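Local coordinates for protein alkaline phosphatase D (Bacillus subtilis, PDB 2YEQ) that hydrolyses phosphate esters as an alkaline phosphatase and phosphodiesterase, using an active site that contains iron and calcium, at residues A[382-387]-A[406-411]; A[119-124]-A[375-380]. All coordinates share one frame; numbering follows the deposited sequence.

Contact 1 and contact 2 are both buried and both run from ordered sheet to the iron, yet they are built differently. Contact 1 lies within one sheet, where strand 384-390 pairs with the end of strand 400-406, and is held by backbone bonds, a hydroxyl and a water. Contact 2 spans two sheets: strand 117-122 of one faces strand 374-378 of the other, and aromatic and aliphatic side chains fill the interface without a direct hydrogen bond. Strand 374-378 lies next to 400-406, so the contacts share a sheet and touch: G407 N reaches T378 O, and I410 N reaches S123 O, both probable hydrogen bonds. H382 and C124 then meet at the iron.

Contact 1: residues A[382-387]-A[406-411]; sequences HASWAS and VGTSIT. With FE (Fe (III) ion), chain B; EDO (1,2-ethanediol), chain U.
H382, an iron ligand, packs against S409, whose OG lies 3.6 Å from H382 CA and whose CB sits obliquely to the imidazole; the S409 hydroxyl itself bonds to S412 O. With CG beside its backbone N (chi1 -58°), H382 sends its ring on to the iron, which NE2 binds at 2.2 Å; C124, D151 and Y154 bind the same ion. ND1 gives an almost straight bond (175°) to O2 of an ethanediol, probably a crystallisation additive, which lies at the ring edge near its plane. A water joins H382 N (2.9 Å) to G407 O (3.0 Å) where antiparallel pairing gives way to loop.

Farther from the metal, W385 and V406 form a hydrogen-bonded antiparallel pair, with W385 N 3.0 Å from V406 O and V406 N 2.9 Å from W385 O. Their side chains lie alongside on the same face of the sheet, W385 CB packing on V406 CB at 3.8 Å. One residue back from W385, the S384 hydroxyl takes a weak, bent bond from T408 N (3.3 Å, 137°), while T408 OG1 is turned to Y439 O and R440.

The loop between strands 374-378 and 384-390 thus delivers H382 to the metallophosphatase site, where the iron bond, the water at H382 N and the S409 packing together probably restrict the turning of this ligand.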
ATOM      1  N   HIS A 382      -1.988   8.684   6.834  1.00 17.54           N
ATOM      2  CA  HIS A 382      -2.808   8.215   7.971  1.00 16.74           C
ATOM      3  C   HIS A 382      -4.124   9.009   8.123  1.00 16.97           C
ATOM      4  O   HIS A 382      -4.618   9.215   9.215  1.00 16.64           O
ATOM      5  CB  HIS A 382      -2.019   8.236   9.289  1.00 16.94           C
ATOM      6  CG  HIS A 382      -0.750   7.412   9.276  1.00 16.69           C
ATOM      7  ND1 HIS A 382       0.146   7.447  10.323  1.00 16.38           N
ATOM      8  CD2 HIS A 382      -0.238   6.540   8.376  1.00 17.17           C
ATOM      9  CE1 HIS A 382       1.161   6.641  10.064  1.00 17.74           C
ATOM     10  NE2 HIS A 382       0.963   6.071   8.893  1.00 16.76           N
ATOM     11  N   ALA A 383      -4.662   9.461   7.007  1.00 18.92           N
ATOM     12  CA  ALA A 383      -5.935  10.189   6.975  1.00 18.25           C
ATOM     13  C   ALA A 383      -6.392  10.247   5.537  1.00 18.53           C
ATOM     14  O   ALA A 383      -5.617  10.068   4.586  1.00 18.20           O
ATOM     15  CB  ALA A 383      -5.819  11.600   7.596  1.00 18.68           C
ATOM     16  N   SER A 384      -7.695  10.412   5.365  1.00 17.88           N
ATOM     17  CA  SER A 384      -8.265  10.440   4.038  1.00 17.96           C
ATOM     18  C   SER A 384      -8.292  11.854   3.510  1.00 15.96           C
ATOM     19  O   SER A 384      -8.688  12.769   4.217  1.00 17.31           O
ATOM     20  CB  SER A 384      -9.709   9.906   4.075  1.00 17.89           C
ATOM     21  OG  SER A 384      -9.738   8.513   4.259  1.00 18.83           O
ATOM     22  N   TRP A 385      -7.911  12.003   2.250  1.00 18.70           N
ATOM     23  CA  TRP A 385      -8.022  13.261   1.522  1.00 18.49           C
ATOM     24  C   TRP A 385      -8.482  12.969   0.090  1.00 19.16           C
ATOM     25  O   TRP A 385      -8.337  11.861  -0.408  1.00 18.68           O
ATOM     26  CB  TRP A 385      -6.668  14.000   1.454  1.00 19.06           C
ATOM     27  CG  TRP A 385      -5.963  14.273   2.751  1.00 17.42           C
ATOM     28  CD1 TRP A 385      -5.212  13.393   3.469  1.00 17.49           C
ATOM     29  CD2 TRP A 385      -5.868  15.526   3.442  1.00 18.79           C
ATOM     30  NE1 TRP A 385      -4.683  14.000   4.575  1.00 16.75           N
ATOM     31  CE2 TRP A 385      -5.051  15.313   4.583  1.00 18.95           C
ATOM     32  CE3 TRP A 385      -6.400  16.806   3.220  1.00 19.53           C
ATOM     33  CZ2 TRP A 385      -4.766  16.315   5.507  1.00 18.00           C
ATOM     34  CZ3 TRP A 385      -6.121  17.805   4.147  1.00 19.48           C
ATOM     35  CH2 TRP A 385      -5.300  17.551   5.277  1.00 21.29           C
ATOM     36  N   ALA A 386      -9.007  13.984  -0.595  1.00 17.42           N
ATOM     37  CA  ALA A 386      -9.264  13.899  -2.014  1.00 18.22           C
ATOM     38  C   ALA A 386      -9.030  15.278  -2.637  1.00 17.73           C
ATOM     39  O   ALA A 386      -9.372  16.286  -2.019  1.00 17.40           O
ATOM     40  CB  ALA A 386     -10.704  13.411  -2.290  1.00 17.21           C
ATOM     41  N   SER A 387      -8.431  15.293  -3.820  1.00 19.47           N
ATOM     42  CA  SER A 387      -8.046  16.533  -4.503  1.00 20.34           C
ATOM     43  C   SER A 387      -8.342  16.466  -5.967  1.00 20.74           C
ATOM     44  O   SER A 387      -8.095  15.448  -6.632  1.00 20.83           O
ATOM     45  CB  SER A 387      -6.519  16.814  -4.381  1.00 22.45           C
ATOM     46  OG  SER A 387      -6.186  17.158  -3.054  1.00 27.34           O
ATOM     47  N   VAL A 406      -6.383   9.976  -1.544  1.00 16.44           N
ATOM     48  CA  VAL A 406      -5.457   9.629  -0.495  1.00 17.02           C
ATOM     49  C   VAL A 406      -6.225   8.819   0.529  1.00 17.20           C
ATOM     50  O   VAL A 406      -7.161   9.294   1.152  1.00 17.65           O
ATOM     51  CB  VAL A 406      -4.882  10.881   0.201  1.00 16.80           C
ATOM     52  CG1 VAL A 406      -3.878  10.502   1.316  1.00 17.15           C
ATOM     53  CG2 VAL A 406      -4.237  11.837  -0.857  1.00 17.02           C
ATOM     54  N   GLY A 407      -5.844   7.576   0.702  1.00 17.97           N
ATOM     55  CA  GLY A 407      -6.501   6.753   1.699  1.00 18.09           C
ATOM     56  C   GLY A 407      -5.965   6.878   3.087  1.00 18.90           C
ATOM     57  O   GLY A 407      -4.751   6.970   3.302  1.00 19.88           O
ATOM     58  N   THR A 408      -6.876   6.851   4.053  1.00 18.41           N
ATOM     59  CA  THR A 408      -6.512   6.722   5.449  1.00 18.49           C
ATOM     60  C   THR A 408      -5.752   5.408   5.732  1.00 17.26           C
ATOM     61  O   THR A 408      -5.617   4.545   4.874  1.00 17.60           O
ATOM     62  CB  THR A 408      -7.769   6.780   6.293  1.00 18.65           C
ATOM     63  OG1 THR A 408      -7.443   6.864   7.679  1.00 18.72           O
ATOM     64  CG2 THR A 408      -8.705   5.590   5.984  1.00 17.02           C
ATOM     65  N   SER A 409      -5.286   5.273   6.951  1.00 17.60           N
ATOM     66  CA  SER A 409      -4.575   4.083   7.377  1.00 17.27           C
ATOM     67  C   SER A 409      -5.556   3.016   7.909  1.00 17.69           C
ATOM     68  O   SER A 409      -6.633   3.353   8.424  1.00 16.71           O
ATOM     69  CB  SER A 409      -3.641   4.479   8.487  1.00 16.19           C
ATOM     70  OG  SER A 409      -4.307   5.277   9.455  1.00 16.79           O
ATOM     71  N   ILE A 410      -5.159   1.756   7.774  1.00 17.57           N
ATOM     72  CA  ILE A 410      -5.876   0.610   8.361  1.00 15.69           C
ATOM     73  C   ILE A 410      -5.925   0.748   9.871  1.00 16.94           C
ATOM     74  O   ILE A 410      -6.983   0.533  10.483  1.00 17.02           O
ATOM     75  CB  ILE A 410      -5.210  -0.705   7.929  1.00 16.50           C
ATOM     76  CG1 ILE A 410      -5.418  -0.942   6.438  1.00 17.92           C
ATOM     77  CG2 ILE A 410      -5.675  -1.895   8.781  1.00 15.70           C
ATOM     78  CD1 ILE A 410      -6.856  -1.478   6.034  1.00 16.20           C
ATOM     79  N   THR A 411      -4.787   1.099  10.496  1.00 15.67           N
ATOM     80  CA  THR A 411      -4.728   1.379  11.933  1.00 16.04           C
ATOM     81  C   THR A 411      -3.808   2.519  12.391  1.00 15.79           C
ATOM     82  O   THR A 411      -4.002   3.054  13.465  1.00 17.34           O
ATOM     83  CB  THR A 411      -4.193   0.146  12.708  1.00 18.37           C
ATOM     84  OG1 THR A 411      -2.997  -0.312  12.060  1.00 17.09           O
ATOM     85  CG2 THR A 411      -5.271  -0.979  12.759  1.00 16.94           C
TER
HETATM   86 FE    FE B1524       2.266   4.639   7.899  1.00 17.60          FE
HETATM   87  C1  EDO U 552       0.478   9.632  15.059  1.00 57.40           C
HETATM   88  O1  EDO U 552       0.496   8.674  16.143  1.00 56.17           O
HETATM   89  C2  EDO U 552       0.780   8.952  13.721  1.00 46.11           C
HETATM   90  O2  EDO U 552      -0.209   9.234  12.709  1.00 44.75           O
HETATM   91  O   HOH W   1      -2.458   6.326   5.155  1.00 20.44           O

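Contact 2: residues A[119-124]-A[375-380]; sequences FAFASC and VVLTGD. With FE (Fe (III) ion), chain B; CA (calcium ion), chain C.
The F121 ring has L377 CB over one face, a CH-pi contact 4.1 Å from CB to the ring centroid and only 8° off the normal, and T378 O near its plane at the edge, 3.6 Å from CE1. L377 CD2 meets F121 CE2 at 3.7 Å, while the other branch, CD1, reaches F119 CE1 obliquely at 3.7 Å and also lies near F121. One leucine is therefore shared by two rings, its CG lying beside the backbone N (chi1 -41°). V443, C445, F405 and F147 pack about F121 as well, so the ring bridges both sheets. Replacing F121 with an alanine is likely to open a gap between the sheets and to leave L377 CB without its aromatic face.

Closer to the metals, polar groups replace the hydrocarbon. S123 OG rests 3.4 Å from G379 CA, where a side chain on that residue would clash, and is linked to T378 O by a water 2.9 Å from OG. C124 SG then binds the iron at 2.5 Å and D380 OD1 the calcium at 2.4 Å; D151 binds both metals. Strands from two facing sheets, with metal ligands carried on loops at the C-terminal ends of the strands, are characteristic of the calcineurin-like metallophosphatase fold, and the turn from G379 through D380 to H382 probably corresponds to the GHxH motif of the family, with aspartate at its first histidine position.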
ATOM      1  N   PHE A 119     -12.323  -2.196  -6.873  1.00 22.33           N
ATOM      2  CA  PHE A 119     -11.124  -2.603  -6.124  1.00 19.36           C
ATOM      3  C   PHE A 119     -11.081  -1.787  -4.859  1.00 18.76           C
ATOM      4  O   PHE A 119     -11.867  -0.850  -4.706  1.00 15.84           O
ATOM      5  CB  PHE A 119      -9.856  -2.500  -6.981  1.00 20.57           C
ATOM      6  CG  PHE A 119      -9.447  -1.090  -7.361  1.00 21.31           C
ATOM      7  CD1 PHE A 119      -8.681  -0.330  -6.506  1.00 20.31           C
ATOM      8  CD2 PHE A 119      -9.795  -0.549  -8.593  1.00 21.92           C
ATOM      9  CE1 PHE A 119      -8.273   0.971  -6.851  1.00 21.29           C
ATOM     10  CE2 PHE A 119      -9.383   0.741  -8.950  1.00 22.23           C
ATOM     11  CZ  PHE A 119      -8.611   1.496  -8.057  1.00 20.97           C
ATOM     12  N   ALA A 120     -10.228  -2.187  -3.919  1.00 16.58           N
ATOM     13  CA  ALA A 120     -10.010  -1.430  -2.715  1.00 16.50           C
ATOM     14  C   ALA A 120      -8.505  -1.157  -2.640  1.00 17.44           C
ATOM     15  O   ALA A 120      -7.713  -1.905  -3.238  1.00 17.54           O
ATOM     16  CB  ALA A 120     -10.446  -2.202  -1.470  1.00 15.20           C
ATOM     17  N   PHE A 121      -8.138  -0.093  -1.936  1.00 18.79           N
ATOM     18  CA  PHE A 121      -6.716   0.125  -1.611  1.00 18.16           C
ATOM     19  C   PHE A 121      -6.531   0.487  -0.160  1.00 17.69           C
ATOM     20  O   PHE A 121      -7.385   1.119   0.481  1.00 17.15           O
ATOM     21  CB  PHE A 121      -6.011   1.081  -2.597  1.00 17.95           C
ATOM     22  CG  PHE A 121      -6.445   2.500  -2.536  1.00 19.27           C
ATOM     23  CD1 PHE A 121      -5.797   3.398  -1.711  1.00 19.39           C
ATOM     24  CD2 PHE A 121      -7.449   2.972  -3.386  1.00 19.79           C
ATOM     25  CE1 PHE A 121      -6.133   4.735  -1.696  1.00 20.53           C
ATOM     26  CE2 PHE A 121      -7.801   4.328  -3.385  1.00 20.47           C
ATOM     27  CZ  PHE A 121      -7.158   5.204  -2.527  1.00 20.41           C
ATOM     28  N   ALA A 122      -5.392   0.042   0.367  1.00 17.24           N
ATOM     29  CA  ALA A 122      -5.114   0.145   1.774  1.00 15.69           C
ATOM     30  C   ALA A 122      -3.639   0.499   1.989  1.00 14.10           C
ATOM     31  O   ALA A 122      -2.808   0.263   1.118  1.00 13.47           O
ATOM     32  CB  ALA A 122      -5.407  -1.210   2.421  1.00 14.70           C
ATOM     33  N   SER A 123      -3.343   1.043   3.153  1.00 16.27           N
ATOM     34  CA  SER A 123      -1.960   1.266   3.589  1.00 17.40           C
ATOM     35  C   SER A 123      -1.933   1.366   5.086  1.00 16.86           C
ATOM     36  O   SER A 123      -2.978   1.520   5.723  1.00 18.08           O
ATOM     37  CB  SER A 123      -1.437   2.573   2.972  1.00 16.96           C
ATOM     38  OG  SER A 123      -2.130   3.674   3.509  1.00 18.34           O
ATOM     39  N   CYS A 124      -0.732   1.290   5.666  1.00 16.93           N
ATOM     40  CA  CYS A 124      -0.477   1.782   7.028  1.00 15.59           C
ATOM     41  C   CYS A 124      -1.247   1.050   8.142  1.00 15.75           C
ATOM     42  O   CYS A 124      -2.247   1.535   8.728  1.00 16.81           O
ATOM     43  CB  CYS A 124      -0.636   3.310   7.111  1.00 16.00           C
ATOM     44  SG  CYS A 124       0.586   4.264   6.074  1.00 18.01           S
ATOM     45  N   VAL A 375      -5.687   9.208 -12.485  1.00 17.32           N
ATOM     46  CA  VAL A 375      -6.057   9.102 -11.100  1.00 18.00           C
ATOM     47  C   VAL A 375      -4.843   8.635 -10.298  1.00 16.46           C
ATOM     48  O   VAL A 375      -4.156   7.715 -10.709  1.00 18.14           O
ATOM     49  CB  VAL A 375      -7.226   8.103 -10.921  1.00 20.14           C
ATOM     50  CG1 VAL A 375      -7.472   7.824  -9.446  1.00 20.23           C
ATOM     51  CG2 VAL A 375      -8.516   8.652 -11.648  1.00 21.07           C
ATOM     52  N   VAL A 376      -4.634   9.257  -9.157  1.00 18.19           N
ATOM     53  CA  VAL A 376      -3.515   8.930  -8.268  1.00 18.15           C
ATOM     54  C   VAL A 376      -4.083   8.389  -6.985  1.00 17.55           C
ATOM     55  O   VAL A 376      -4.929   9.020  -6.384  1.00 16.35           O
ATOM     56  CB  VAL A 376      -2.647  10.185  -7.976  1.00 16.45           C
ATOM     57  CG1 VAL A 376      -1.447   9.816  -7.066  1.00 16.46           C
ATOM     58  CG2 VAL A 376      -2.144  10.786  -9.300  1.00 15.65           C
ATOM     59  N   LEU A 377      -3.610   7.203  -6.593  1.00 18.00           N
ATOM     60  CA  LEU A 377      -3.909   6.580  -5.318  1.00 17.18           C
ATOM     61  C   LEU A 377      -2.693   6.681  -4.401  1.00 17.73           C
ATOM     62  O   LEU A 377      -1.563   6.432  -4.838  1.00 18.94           O
ATOM     63  CB  LEU A 377      -4.233   5.092  -5.537  1.00 17.60           C
ATOM     64  CG  LEU A 377      -5.103   4.688  -6.733  1.00 18.50           C
ATOM     65  CD1 LEU A 377      -5.261   3.163  -6.760  1.00 16.93           C
ATOM     66  CD2 LEU A 377      -6.447   5.403  -6.690  1.00 15.75           C
ATOM     67  N   THR A 378      -2.946   6.975  -3.142  1.00 17.69           N
ATOM     68  CA  THR A 378      -1.933   7.359  -2.173  1.00 20.13           C
ATOM     69  C   THR A 378      -2.229   6.814  -0.774  1.00 19.76           C
ATOM     70  O   THR A 378      -3.381   6.647  -0.415  1.00 20.62           O
ATOM     71  CB  THR A 378      -1.925   8.889  -2.056  1.00 20.44           C
ATOM     72  OG1 THR A 378      -1.718   9.441  -3.341  1.00 21.19           O
ATOM     73  CG2 THR A 378      -0.901   9.370  -1.081  1.00 23.16           C
ATOM     74  N   GLY A 379      -1.185   6.557   0.021  1.00 18.66           N
ATOM     75  CA  GLY A 379      -1.349   6.273   1.430  1.00 17.48           C
ATOM     76  C   GLY A 379      -0.508   7.222   2.261  1.00 19.14           C
ATOM     77  O   GLY A 379      -0.576   8.431   2.085  1.00 20.42           O
ATOM     78  N   ASP A 380       0.241   6.657   3.208  1.00 19.34           N
ATOM     79  CA  ASP A 380       1.307   7.332   3.994  1.00 18.10           C
ATOM     80  C   ASP A 380       0.868   8.292   5.075  1.00 19.01           C
ATOM     81  O   ASP A 380       1.446   8.295   6.168  1.00 20.65           O
ATOM     82  CB  ASP A 380       2.371   7.983   3.081  1.00 18.35           C
ATOM     83  CG  ASP A 380       3.561   8.562   3.884  1.00 19.85           C
ATOM     84  OD1 ASP A 380       4.351   7.771   4.482  1.00 16.53           O
ATOM     85  OD2 ASP A 380       3.650   9.815   3.934  1.00 20.40           O
TER
HETATM   86 FE    FE B1524       2.266   4.639   7.899  1.00 17.60          FE
HETATM   87 CA    CA C1525       4.909   5.570   5.125  1.00 18.38          CA
HETATM   88  O   HOH W   2      -3.927   4.185   1.335  1.00 18.16           O
HETATM   89  O   HOH W   3       2.914   4.464   3.938  1.00 13.67           O